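Sensor protein (Rhodopseudomonas palustris, PDB 2OOL) senses light as a bacteriophytochrome carrying a biliverdin chromophore and probably acts as a histidine kinase, this chain being its chromophore-binding part. Local coordinates at residues G37-H42 with S57-V62; A170-R175 with E315-V320; N228-I233 with E309-C314; P234-R239 with Y272-G277. All blocks are in the same frame, centred on the assembly; numbering follows the deposited sequence. Where two conformers were deposited one is given.

Contact 1 of 4, residues G37-H42 with S57-V62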
# COMPACT_ATOMS: atom_id res chain seq x y z
N GLY A 37 -8.26 33.34 3.77
CA GLY A 37 -8.80 33.72 5.11
C GLY A 37 -9.93 32.78 5.54
O GLY A 37 -10.68 33.10 6.43
N ALA A 38 -10.04 31.61 4.92
CA ALA A 38 -11.15 30.71 5.19
C ALA A 38 -10.81 29.29 4.81
O ALA A 38 -9.92 29.06 3.99
CB ALA A 38 -12.45 31.19 4.45
N ILE A 39 -11.59 28.35 5.35
CA ILE A 39 -11.45 26.92 5.07
C ILE A 39 -12.75 26.24 4.57
O ILE A 39 -13.86 26.77 4.70
CB ILE A 39 -10.90 26.16 6.31
CG1 ILE A 39 -11.92 26.17 7.45
CG2 ILE A 39 -9.53 26.73 6.76
CD1 ILE A 39 -11.87 24.95 8.40
N GLN A 40 -12.58 25.05 3.97
CA GLN A 40 -13.68 24.15 3.71
C GLN A 40 -14.10 23.51 5.05
O GLN A 40 -13.28 22.87 5.72
CB GLN A 40 -13.29 23.07 2.69
CG GLN A 40 -12.76 23.67 1.37
CD GLN A 40 -12.38 22.64 0.38
OE1 GLN A 40 -13.20 21.81 0.04
NE2 GLN A 40 -11.13 22.69 -0.10
N PRO A 41 -15.40 23.60 5.39
CA PRO A 41 -15.88 23.21 6.71
C PRO A 41 -16.12 21.73 7.01
O PRO A 41 -16.63 21.42 8.08
CB PRO A 41 -17.21 23.98 6.82
CG PRO A 41 -17.69 24.08 5.45
CD PRO A 41 -16.50 24.03 4.52
N HIS A 42 -15.73 20.79 6.15
CA HIS A 42 -15.81 19.37 6.55
C HIS A 42 -14.71 19.07 7.59
O HIS A 42 -14.66 17.96 8.10
CB HIS A 42 -15.69 18.43 5.33
CG HIS A 42 -14.37 18.56 4.61
ND1 HIS A 42 -14.08 19.62 3.80
CD2 HIS A 42 -13.26 17.79 4.64
CE1 HIS A 42 -12.85 19.51 3.35
NE2 HIS A 42 -12.33 18.40 3.83
N SER A 57 -5.18 31.03 16.21
CA SER A 57 -6.32 31.27 15.34
C SER A 57 -7.11 29.97 15.18
O SER A 57 -6.52 28.89 15.32
CB SER A 57 -5.82 31.71 13.95
OG SER A 57 -6.86 31.70 12.99
N VAL A 58 -8.42 30.10 14.89
CA VAL A 58 -9.28 28.94 14.62
C VAL A 58 -10.27 29.30 13.56
O VAL A 58 -10.63 30.47 13.42
CB VAL A 58 -10.16 28.47 15.86
CG1 VAL A 58 -9.50 27.28 16.59
CG2 VAL A 58 -10.47 29.61 16.79
N SER A 59 -10.68 28.28 12.82
CA SER A 59 -11.82 28.37 11.94
C SER A 59 -13.09 28.53 12.78
O SER A 59 -13.24 27.90 13.87
CB SER A 59 -11.92 27.12 11.02
OG SER A 59 -11.94 25.90 11.75
N ALA A 60 -13.99 29.37 12.28
CA ALA A 60 -15.20 29.77 12.98
C ALA A 60 -16.12 28.60 13.27
O ALA A 60 -16.88 28.66 14.23
CB ALA A 60 -15.98 30.81 12.13
N ASN A 61 -16.10 27.58 12.39
CA ASN A 61 -16.89 26.35 12.56
C ASN A 61 -16.55 25.54 13.80
O ASN A 61 -17.32 24.70 14.24
CB ASN A 61 -16.86 25.45 11.28
CG ASN A 61 -15.50 24.78 11.01
OD1 ASN A 61 -14.46 25.28 11.40
ND2 ASN A 61 -15.51 23.62 10.34
N VAL A 62 -15.40 25.81 14.40
CA VAL A 62 -15.06 25.26 15.70
C VAL A 62 -16.13 25.58 16.78
O VAL A 62 -16.26 24.83 17.73
CB VAL A 62 -13.65 25.73 16.10
CG1 VAL A 62 -13.41 25.62 17.52
CG2 VAL A 62 -12.62 24.92 15.28
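Ile-39 and Ser-59 lie opposite each other, with 7.0 Å between the CA of Ile-39 and the CA of Ser-59. The backbones make no hydrogen bond to each other here. Strand 55-59 ends in a type I turn from Ser-59 to Val-62, and this turn brings Asn-61 alongside Pro-41. The apolar half of the contact is the end of the Ile-39 side chain. Its CG1 lies between the backbone N and the carbonyl carbon (chi1 67°), and CD1 meets the flank of the serine. Ile-39 CD1 is 3.4 Å from Ser-59 CB, which is tight for two carbons. The polar half is a serine-asparagine pair. Ser-59 OG donates to Asn-61 OD1 at 2.6 Å, nearly in line with the C=O bond (164° at the oxygen). The same OG is bonded to the backbone N of Leu-45. The bond from Ser-59 OG to OD1 should hold the Asn-61 amide in place and turn its ND2 toward Pro-41. There Asn-61 ND2 makes a weak hydrogen bond to Pro-41 O at 3.3 Å, bent to 124°. Asn-61 ND2 also bonds to Gly-43 O. Strand 241-244, from the GAF domain, runs between strands 38-39 and 55-59 in one antiparallel sheet. This fits the knot of bacteriophytochromes, in which a GAF loop encircles the N-terminal segment. Leu-45 and Leu-243 pack on Ile-39 from strands 44-48 and 241-244.

Contact 2 of 4, residues A170-R175 with E315-V320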
# COMPACT_ATOMS: atom_id res chain seq x y z
N ALA A 170 -5.12 5.60 -13.64
CA ALA A 170 -6.49 6.15 -13.48
C ALA A 170 -7.44 5.12 -12.93
O ALA A 170 -8.24 5.42 -12.04
CB ALA A 170 -7.04 6.71 -14.81
N SER A 171 -7.36 3.91 -13.48
CA SER A 171 -8.23 2.83 -13.03
C SER A 171 -7.96 2.40 -11.58
O SER A 171 -8.89 2.17 -10.82
CB SER A 171 -8.14 1.63 -14.01
OG SER A 171 -6.81 1.13 -14.02
N GLU A 172 -6.71 2.32 -11.17
CA GLU A 172 -6.46 2.03 -9.74
C GLU A 172 -6.93 3.16 -8.83
O GLU A 172 -7.50 2.92 -7.77
CB GLU A 172 -4.98 1.75 -9.48
CG GLU A 172 -4.63 1.62 -7.94
CD GLU A 172 -5.06 0.27 -7.34
OE1 GLU A 172 -5.53 -0.60 -8.08
OE2 GLU A 172 -4.89 0.07 -6.12
N VAL A 173 -6.72 4.39 -9.23
CA VAL A 173 -7.22 5.53 -8.47
C VAL A 173 -8.75 5.47 -8.36
O VAL A 173 -9.30 5.78 -7.30
CB VAL A 173 -6.71 6.89 -9.05
CG1 VAL A 173 -7.52 8.07 -8.54
CG2 VAL A 173 -5.24 7.13 -8.68
N ARG A 174 -9.44 5.05 -9.41
CA ARG A 174 -10.89 4.94 -9.34
C ARG A 174 -11.30 3.83 -8.38
O ARG A 174 -12.22 4.00 -7.59
CB ARG A 174 -11.53 4.71 -10.72
CG ARG A 174 -13.02 4.92 -10.67
CD ARG A 174 -13.70 4.89 -12.06
NE ARG A 174 -13.66 3.60 -12.74
CZ ARG A 174 -14.55 2.61 -12.58
NH1 ARG A 174 -15.56 2.71 -11.73
NH2 ARG A 174 -14.42 1.50 -13.30
N ARG A 175 -10.58 2.71 -8.44
CA ARG A 175 -10.76 1.59 -7.51
C ARG A 175 -10.76 2.00 -6.03
O ARG A 175 -11.61 1.54 -5.26
CB ARG A 175 -9.62 0.58 -7.69
CG ARG A 175 -9.99 -0.87 -7.41
CD ARG A 175 -8.86 -1.79 -7.88
NE ARG A 175 -8.97 -2.12 -9.30
CZ ARG A 175 -8.11 -1.82 -10.28
NH1 ARG A 175 -6.98 -1.17 -10.05
NH2 ARG A 175 -8.37 -2.23 -11.53
N GLU A 315 -1.18 9.51 -4.31
CA GLU A 315 0.02 10.28 -4.54
C GLU A 315 1.17 9.35 -4.89
O GLU A 315 1.96 9.64 -5.79
CB GLU A 315 0.39 11.14 -3.33
CG GLU A 315 1.57 12.05 -3.60
CD GLU A 315 2.02 12.83 -2.35
OE1 GLU A 315 1.61 12.51 -1.23
OE2 GLU A 315 2.82 13.78 -2.50
N LEU A 316 1.24 8.24 -4.15
CA LEU A 316 2.18 7.16 -4.44
C LEU A 316 2.04 6.66 -5.87
O LEU A 316 3.04 6.52 -6.60
CB LEU A 316 1.98 5.99 -3.48
CG LEU A 316 2.86 4.76 -3.63
CD1 LEU A 316 4.36 5.07 -3.58
CD2 LEU A 316 2.46 3.73 -2.56
N ILE A 317 0.80 6.36 -6.26
CA ILE A 317 0.49 5.92 -7.62
C ILE A 317 0.99 6.93 -8.67
O ILE A 317 1.59 6.56 -9.70
CB ILE A 317 -1.01 5.60 -7.76
CG1 ILE A 317 -1.30 4.23 -7.11
CG2 ILE A 317 -1.48 5.54 -9.24
CD1 ILE A 317 -2.72 4.04 -6.71
N ALA A 318 0.76 8.19 -8.36
CA ALA A 318 1.13 9.29 -9.20
C ALA A 318 2.63 9.37 -9.33
O ALA A 318 3.15 9.59 -10.44
CB ALA A 318 0.60 10.58 -8.64
N GLN A 319 3.34 9.22 -8.21
CA GLN A 319 4.79 9.28 -8.21
C GLN A 319 5.41 8.09 -9.03
O GLN A 319 6.43 8.28 -9.71
CB GLN A 319 5.35 9.30 -6.79
CG GLN A 319 5.06 10.59 -5.95
CD GLN A 319 5.48 10.45 -4.49
OE1 GLN A 319 5.88 9.36 -4.07
NE2 GLN A 319 5.32 11.54 -3.68
N VAL A 320 4.84 6.90 -8.96
CA VAL A 320 5.34 5.77 -9.78
C VAL A 320 5.06 5.99 -11.27
O VAL A 320 5.91 5.64 -12.14
CB VAL A 320 4.72 4.43 -9.36
CG1 VAL A 320 5.14 3.23 -10.35
CG2 VAL A 320 5.08 4.11 -7.94
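Glu-172 meets Ile-317 with its aliphatic part. Chi1 (173°) puts CG on the side of CB remote from the backbone N, against Ile-317; the bend at chi2 (76°) then turns the carboxylate away, toward Arg-175. Glu-172 CG is 3.3 Å from Ile-317 CD1, a close approach, and the two side chains cross at about a right angle. The other branch of the isoleucine serves the next residue. Ile-317 CG2 touches Val-173 CG2 at 4.1 Å, methyl to methyl. Ile-317 thus touches two neighbouring residues of helix 162-177, and it also packs on Ala-169 and Ile-176 of that helix. The carboxylate works along its own helix. Arg-175 NH1 forms a salt bridge with Glu-172 OE1, meeting the oxygen on its anti side and close to the guanidinium plane; the 2.5 Å between NH1 and OE1 is unusually short. Glu-172 OE2 is hydrogen-bonded to Ser-148 OG of helix 142-157. An alanine here lacks both the methylene and the carboxylate, which would probably open a gap beside Ile-317 CD1 and leave Arg-175 and Ser-148 without this partner. Helix 308-332 also packs on the second subunit, where Gln-319 OE1 bonds to Gln-157 NE2 of that subunit. The glutamate therefore plays two parts: its CG packs on Ile-317 at a buried helix interface, while both carboxylate oxygens have polar partners away from Ile-317.

Contact 3 of 4, residues N228-I233 with E309-C314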
# COMPACT_ATOMS: atom_id res chain seq x y z
N ASN A 228 2.61 21.88 -3.89
CA ASN A 228 1.65 21.17 -3.05
C ASN A 228 0.83 20.25 -3.95
O ASN A 228 -0.14 20.69 -4.55
CB ASN A 228 0.72 22.14 -2.31
CG ASN A 228 -0.27 21.39 -1.40
OD1 ASN A 228 -0.36 20.19 -1.50
ND2 ASN A 228 -1.03 22.09 -0.60
N PRO A 229 1.25 18.97 -4.08
CA PRO A 229 0.74 18.09 -5.13
C PRO A 229 -0.61 17.37 -4.99
O PRO A 229 -0.98 16.64 -5.94
CB PRO A 229 1.84 17.02 -5.27
CG PRO A 229 2.48 16.94 -3.90
CD PRO A 229 2.31 18.33 -3.28
N VAL A 230 -1.32 17.56 -3.88
CA VAL A 230 -2.64 16.91 -3.67
C VAL A 230 -3.65 17.92 -3.12
O VAL A 230 -3.30 18.72 -2.33
CB VAL A 230 -2.53 15.73 -2.70
CG1 VAL A 230 -3.88 14.91 -2.67
CG2 VAL A 230 -1.34 14.80 -3.11
N ARG A 231 -4.88 17.92 -3.63
CA ARG A 231 -5.96 18.78 -3.13
C ARG A 231 -7.32 18.09 -3.31
O ARG A 231 -7.50 17.33 -4.25
CB ARG A 231 -5.98 20.10 -3.92
CG ARG A 231 -6.31 19.92 -5.39
CD ARG A 231 -5.48 20.82 -6.29
NE ARG A 231 -4.06 20.60 -6.08
CZ ARG A 231 -3.28 19.87 -6.86
NH1 ARG A 231 -2.01 19.76 -6.57
NH2 ARG A 231 -3.75 19.24 -7.92
N ILE A 232 -8.25 18.36 -2.42
CA ILE A 232 -9.56 17.83 -2.48
C ILE A 232 -10.61 18.86 -2.15
O ILE A 232 -10.42 19.70 -1.25
CB ILE A 232 -9.76 16.52 -1.63
CG1 ILE A 232 -11.20 15.98 -1.77
CG2 ILE A 232 -9.46 16.74 -0.13
CD1 ILE A 232 -11.37 14.51 -1.26
N ILE A 233 -11.73 18.79 -2.88
CA ILE A 233 -12.89 19.62 -2.65
C ILE A 233 -14.05 18.63 -2.57
O ILE A 233 -14.65 18.34 -3.56
CB ILE A 233 -13.14 20.67 -3.81
CG1 ILE A 233 -11.84 21.43 -4.20
CG2 ILE A 233 -14.31 21.66 -3.44
CD1 ILE A 233 -11.84 22.04 -5.61
N GLU A 309 -5.26 9.01 4.14
CA GLU A 309 -4.47 7.85 3.81
C GLU A 309 -4.78 7.38 2.37
O GLU A 309 -3.86 6.95 1.67
CB GLU A 309 -4.72 6.68 4.80
CG GLU A 309 -4.30 6.93 6.27
CD GLU A 309 -5.44 7.44 7.15
OE1 GLU A 309 -6.31 8.19 6.64
OE2 GLU A 309 -5.46 7.08 8.36
N VAL A 310 -6.03 7.46 1.94
CA VAL A 310 -6.36 7.17 0.55
C VAL A 310 -5.72 8.16 -0.42
O VAL A 310 -5.24 7.75 -1.50
CB VAL A 310 -7.87 7.02 0.31
CG1 VAL A 310 -8.15 6.84 -1.21
CG2 VAL A 310 -8.40 5.77 1.08
N ARG A 311 -5.65 9.43 -0.04
CA ARG A 311 -4.97 10.46 -0.81
C ARG A 311 -3.49 10.22 -0.87
O ARG A 311 -2.90 10.41 -1.94
CB ARG A 311 -5.33 11.89 -0.31
CG ARG A 311 -6.86 12.11 -0.35
CD ARG A 311 -7.40 13.52 -0.28
NE ARG A 311 -6.79 14.45 0.66
CZ ARG A 311 -7.14 14.60 1.94
NH1 ARG A 311 -8.05 13.81 2.52
NH2 ARG A 311 -6.55 15.52 2.67
N GLN A 312 -2.87 9.75 0.22
CA GLN A 312 -1.46 9.39 0.19
C GLN A 312 -1.20 8.21 -0.78
O GLN A 312 -0.10 8.10 -1.36
CB GLN A 312 -0.93 9.02 1.55
CG GLN A 312 -0.83 10.15 2.57
CD GLN A 312 -0.32 9.64 3.91
OE1 GLN A 312 -0.94 8.75 4.55
NE2 GLN A 312 0.82 10.16 4.33
N ALA A 313 -2.19 7.32 -0.92
CA ALA A 313 -2.08 6.18 -1.84
C ALA A 313 -2.12 6.66 -3.30
O ALA A 313 -1.29 6.27 -4.07
CB ALA A 313 -3.17 5.14 -1.58
N CYS A 314 -3.08 7.50 -3.64
CA CYS A 314 -3.13 8.18 -4.93
C CYS A 314 -1.84 8.90 -5.29
O CYS A 314 -1.46 8.92 -6.46
CB CYS A 314 -4.32 9.16 -4.98
SG CYS A 314 -6.00 8.38 -4.71
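Val-230 on strand 230-233 faces Arg-311 on helix 308-332, and the CA of Val-230 is 7.4 Å from the CA of Arg-311. Arg-311 carries this strand-to-helix contact from its root to its head group. Val-230 CG1 lies 4.1 Å from Arg-311 CB, and the same methyl sits near the plane of the guanidinium at its edge. The arginine chain then bends at chi3 (-42°) and passes across Ile-232 at about a right angle. Ile-232 CG2 lies over one face of the guanidinium, toward the rim. It is 3.6 Å from Arg-311 NE and 3.8 Å from Arg-311 CZ. Methyls thus pack one face and an edge, while NH1 and NH2 have polar partners. Arg-311 NH1 bonds to Val-306 O, and NH2 forms a salt bridge with Glu-134 of strand 128-134 in the PAS sheet. A leucine in its place would probably leave Glu-134 without this charge partner, Val-306 O without its donor, and Ile-232 CG2 less closely packed. On the other side of the strand, Arg-231 NH1 donates to Asn-228 O at 2.9 Å, in the carbonyl plane. Arg-231 and Ile-233 touch the bilin, and Tyr-225 makes a cation-pi contact with Arg-231. Strand 230-233 is an edge strand of the six-stranded GAF sheet, paired with strand 280-288. One side faces the chromophore. The other faces helix 308-332, whose Cys-314 packs on Val-173 of helix 162-177.

Contact 4 of 4, residues P234-R239 with Y272-G277. With LBV (3-[2-[(Z)-[3-(2-carboxyethyl)-5-[(Z)-(4-ethenyl-3-methyl-5-oxidanylidene-pyrrol-2-ylidene)methyl]-4-methyl-pyrrol-1-ium -2-ylidene]methyl]-5-[(Z)-[(3E)-3-ethylidene-4-methyl-5-oxidanylidene-pyrrolidin-2-ylidene]methyl]-4-methyl-1H-pyrrol-3- yl]propanoic acid), chain C.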
# COMPACT_ATOMS: atom_id res chain seq x y z
N PRO A 234 -14.35 18.11 -1.37
CA PRO A 234 -15.41 17.08 -1.27
C PRO A 234 -16.82 17.52 -1.62
O PRO A 234 -17.61 16.66 -2.04
CB PRO A 234 -15.39 16.65 0.19
CG PRO A 234 -14.21 17.31 0.83
CD PRO A 234 -13.72 18.41 -0.07
N ASP A 235 -17.13 18.79 -1.41
CA ASP A 235 -18.41 19.39 -1.70
C ASP A 235 -18.18 20.78 -2.25
O ASP A 235 -17.74 21.65 -1.49
CB ASP A 235 -19.28 19.51 -0.45
CG ASP A 235 -20.73 19.97 -0.77
OD1 ASP A 235 -21.08 20.33 -1.93
OD2 ASP A 235 -21.56 19.93 0.16
N ILE A 236 -18.43 20.97 -3.56
CA ILE A 236 -18.18 22.24 -4.24
C ILE A 236 -19.15 23.32 -3.78
O ILE A 236 -18.98 24.49 -4.10
CB ILE A 236 -18.19 22.16 -5.83
CG1 ILE A 236 -19.61 21.86 -6.37
CG2 ILE A 236 -17.10 21.15 -6.35
CD1 ILE A 236 -19.84 21.89 -7.93
N GLY A 237 -20.20 22.94 -3.06
CA GLY A 237 -21.21 23.91 -2.59
C GLY A 237 -20.99 24.41 -1.18
O GLY A 237 -21.80 25.16 -0.64
N TYR A 238 -19.85 24.04 -0.59
CA TYR A 238 -19.56 24.39 0.77
C TYR A 238 -19.67 25.90 1.02
O TYR A 238 -19.48 26.72 0.12
CB TYR A 238 -18.16 23.89 1.15
CG TYR A 238 -16.99 24.73 0.64
CD1 TYR A 238 -16.47 24.54 -0.64
CD2 TYR A 238 -16.45 25.72 1.41
CE1 TYR A 238 -15.37 25.29 -1.10
CE2 TYR A 238 -15.37 26.48 0.96
CZ TYR A 238 -14.84 26.26 -0.30
OH TYR A 238 -13.79 27.04 -0.72
N ARG A 239 -19.96 26.26 2.25
CA ARG A 239 -19.91 27.63 2.73
C ARG A 239 -18.58 27.78 3.44
O ARG A 239 -18.35 27.09 4.44
CB ARG A 239 -21.06 27.82 3.70
CG ARG A 239 -21.22 29.21 4.27
CD ARG A 239 -22.52 29.31 5.16
NE ARG A 239 -23.70 28.72 4.47
CZ ARG A 239 -24.95 28.77 4.94
NH1 ARG A 239 -25.23 29.38 6.10
NH2 ARG A 239 -25.95 28.22 4.24
N TYR A 272 -16.99 27.01 -12.13
CA TYR A 272 -16.57 26.14 -13.21
C TYR A 272 -17.08 24.73 -13.00
O TYR A 272 -17.57 24.08 -13.93
CB TYR A 272 -15.05 26.10 -13.26
CG TYR A 272 -14.46 25.18 -14.30
CD1 TYR A 272 -14.08 23.87 -13.98
CD2 TYR A 272 -14.20 25.64 -15.58
CE1 TYR A 272 -13.52 23.04 -14.93
CE2 TYR A 272 -13.64 24.81 -16.55
CZ TYR A 272 -13.29 23.52 -16.22
OH TYR A 272 -12.71 22.72 -17.20
N MET A 273 -16.92 24.23 -11.77
CA MET A 273 -17.34 22.87 -11.45
C MET A 273 -18.86 22.71 -11.42
O MET A 273 -19.38 21.68 -11.81
CB MET A 273 -16.72 22.41 -10.15
CG MET A 273 -15.23 22.28 -10.22
SD MET A 273 -14.71 21.09 -11.45
CE MET A 273 -15.55 19.61 -10.84
N VAL A 274 -19.57 23.73 -10.95
CA VAL A 274 -21.03 23.74 -11.07
C VAL A 274 -21.48 23.50 -12.52
O VAL A 274 -22.35 22.63 -12.81
CB VAL A 274 -21.63 25.05 -10.48
CG1 VAL A 274 -23.09 25.21 -10.88
CG2 VAL A 274 -21.49 25.06 -8.96
N ASN A 275 -20.85 24.23 -13.45
CA ASN A 275 -21.13 24.09 -14.88
C ASN A 275 -20.70 22.75 -15.42
O ASN A 275 -21.30 22.22 -16.35
CB ASN A 275 -20.49 25.22 -15.68
CG ASN A 275 -20.97 26.59 -15.23
OD1 ASN A 275 -22.03 26.71 -14.62
ND2 ASN A 275 -20.17 27.63 -15.49
N MET A 276 -19.67 22.17 -14.83
CA MET A 276 -19.24 20.81 -15.20
C MET A 276 -20.31 19.77 -14.79
O MET A 276 -20.37 18.71 -15.36
CB MET A 276 -17.94 20.48 -14.46
CG MET A 276 -17.11 19.35 -15.06
SD MET A 276 -15.45 19.95 -15.55
CE MET A 276 -15.25 19.15 -17.13
N GLY A 277 -21.09 20.08 -13.74
CA GLY A 277 -22.01 19.11 -13.15
C GLY A 277 -21.35 18.05 -12.26
O GLY A 277 -21.90 16.96 -12.09
C1A LBV C . -11.50 28.92 -15.14
C1B LBV C . -9.07 28.45 -11.45
O1B LBV C . -8.01 27.64 -5.12
C1C LBV C . -8.45 23.96 -11.25
O1C LBV C . -8.86 19.37 -8.84
C1D LBV C . -9.89 21.16 -14.79
C2A LBV C . -11.34 30.40 -15.39
C2B LBV C . -8.44 28.66 -10.22
O2B LBV C . -6.86 25.84 -5.66
C2C LBV C . -8.13 22.62 -10.92
O2C LBV C . -10.69 20.58 -9.11
C2D LBV C . -9.86 20.87 -16.17
C3A LBV C . -10.45 30.72 -14.18
C3B LBV C . -8.09 27.43 -9.69
C3C LBV C . -8.46 21.85 -12.03
C3D LBV C . -10.32 19.58 -16.30
C4A LBV C . -10.21 29.53 -13.44
C4B LBV C . -8.46 26.44 -10.65
C4C LBV C . -9.01 22.70 -13.00
C4D LBV C . -10.62 19.11 -15.01
CAA LBV C . -9.92 31.98 -13.83
CAB LBV C . -7.40 27.20 -8.33
CAC LBV C . -7.53 22.00 -9.64
CAD LBV C . -10.47 18.92 -17.50
CBA LBV C . -10.05 33.34 -14.60
CBB LBV C . -8.38 26.73 -7.27
CBC LBV C . -8.65 21.74 -8.58
CBD LBV C . -10.91 17.61 -17.60
CGB LBV C . -7.68 26.73 -5.90
CGC LBV C . -9.48 20.44 -8.85
CHB LBV C . -9.45 29.54 -12.25
CHC LBV C . -8.24 25.05 -10.39
CHD LBV C . -9.48 22.38 -14.28
CMA LBV C . -12.72 31.08 -15.28
CMB LBV C . -8.22 30.03 -9.54
CMC LBV C . -8.23 20.33 -12.06
CMD LBV C . -9.41 21.77 -17.34
N_A LBV C . -10.84 28.52 -14.04
O_A LBV C . -12.16 28.17 -15.86
N_B LBV C . -9.04 27.12 -11.66
N_C LBV C . -8.98 23.93 -12.48
N_D LBV C . -10.36 20.10 -14.15
O_D LBV C . -11.05 18.00 -14.67
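The bilin pocket of the GAF domain borders this contact: helix 267-276 brings Tyr-272 to the chromophore and holds Ile-236 of the 234-239 loop through Met-273 and Val-274. Ile-236 CD1 rests on the helix backbone, 3.5 Å from Val-274 N and 3.7 Å from Met-273 C. Both branches of the isoleucine reach Met-273. Ile-236 CD1 is 3.9 Å from Met-273 CB, and CG2 is almost as near, the two side chains crossing at about a right angle. Beyond CB, the methionine bends away from the loop at chi2 and chi3. Val-274 has two conformers, so its methyl contact with Ile-236 is less certain. The loop is shaped by an Asx turn, in which Gly-237 N donates to Asp-235 OD1 (3.0 Å), approaching from above the carboxylate plane. The helix ends at Gly-277 in a Schellman motif. With CG opposite the backbone N (chi1 177°), the Tyr-272 ring reaches out from the helix to the bilin. Its CD2 comes within 3.3 Å of the ring A carbonyl O_A of LBV, at an oblique approach. Its OH is 3.4 Å from the ring D methyl CMD of LBV. Ile-236 shares backbone hydrogen bonding with His-279. Ile-236 and Tyr-238 also pack on Leu-270 of the helix, and Tyr-238 OH bonds to Ser-264 OG and Val-265 N. On the strand side, Met-273 touches His-299 of strand 291-300.

Contact 1 belongs to the PAS sheet, while contacts 2, 3 and 4 lie in the GAF domain. All four are largely buried, contact 3 nearest the centre of the chain; contact 4 has an exposed residue, Val-274. Contacts 2 and 3 share helix 308-332, with centres about 10 Å apart, and both reach the second subunit. Contact 4 follows on the strand of contact 3. Contact 1 touches contact 3 through Gln-40, and contact 4 through Gln-40, Pro-41 and His-42, across the two domains. Their chemistry differs. Contact 1 adds a weak amide bond to apolar packing. Contacts 2 and 3 pack the carbon chains or flat faces of charged residues, and contact 4 is apolar beside a chromophore.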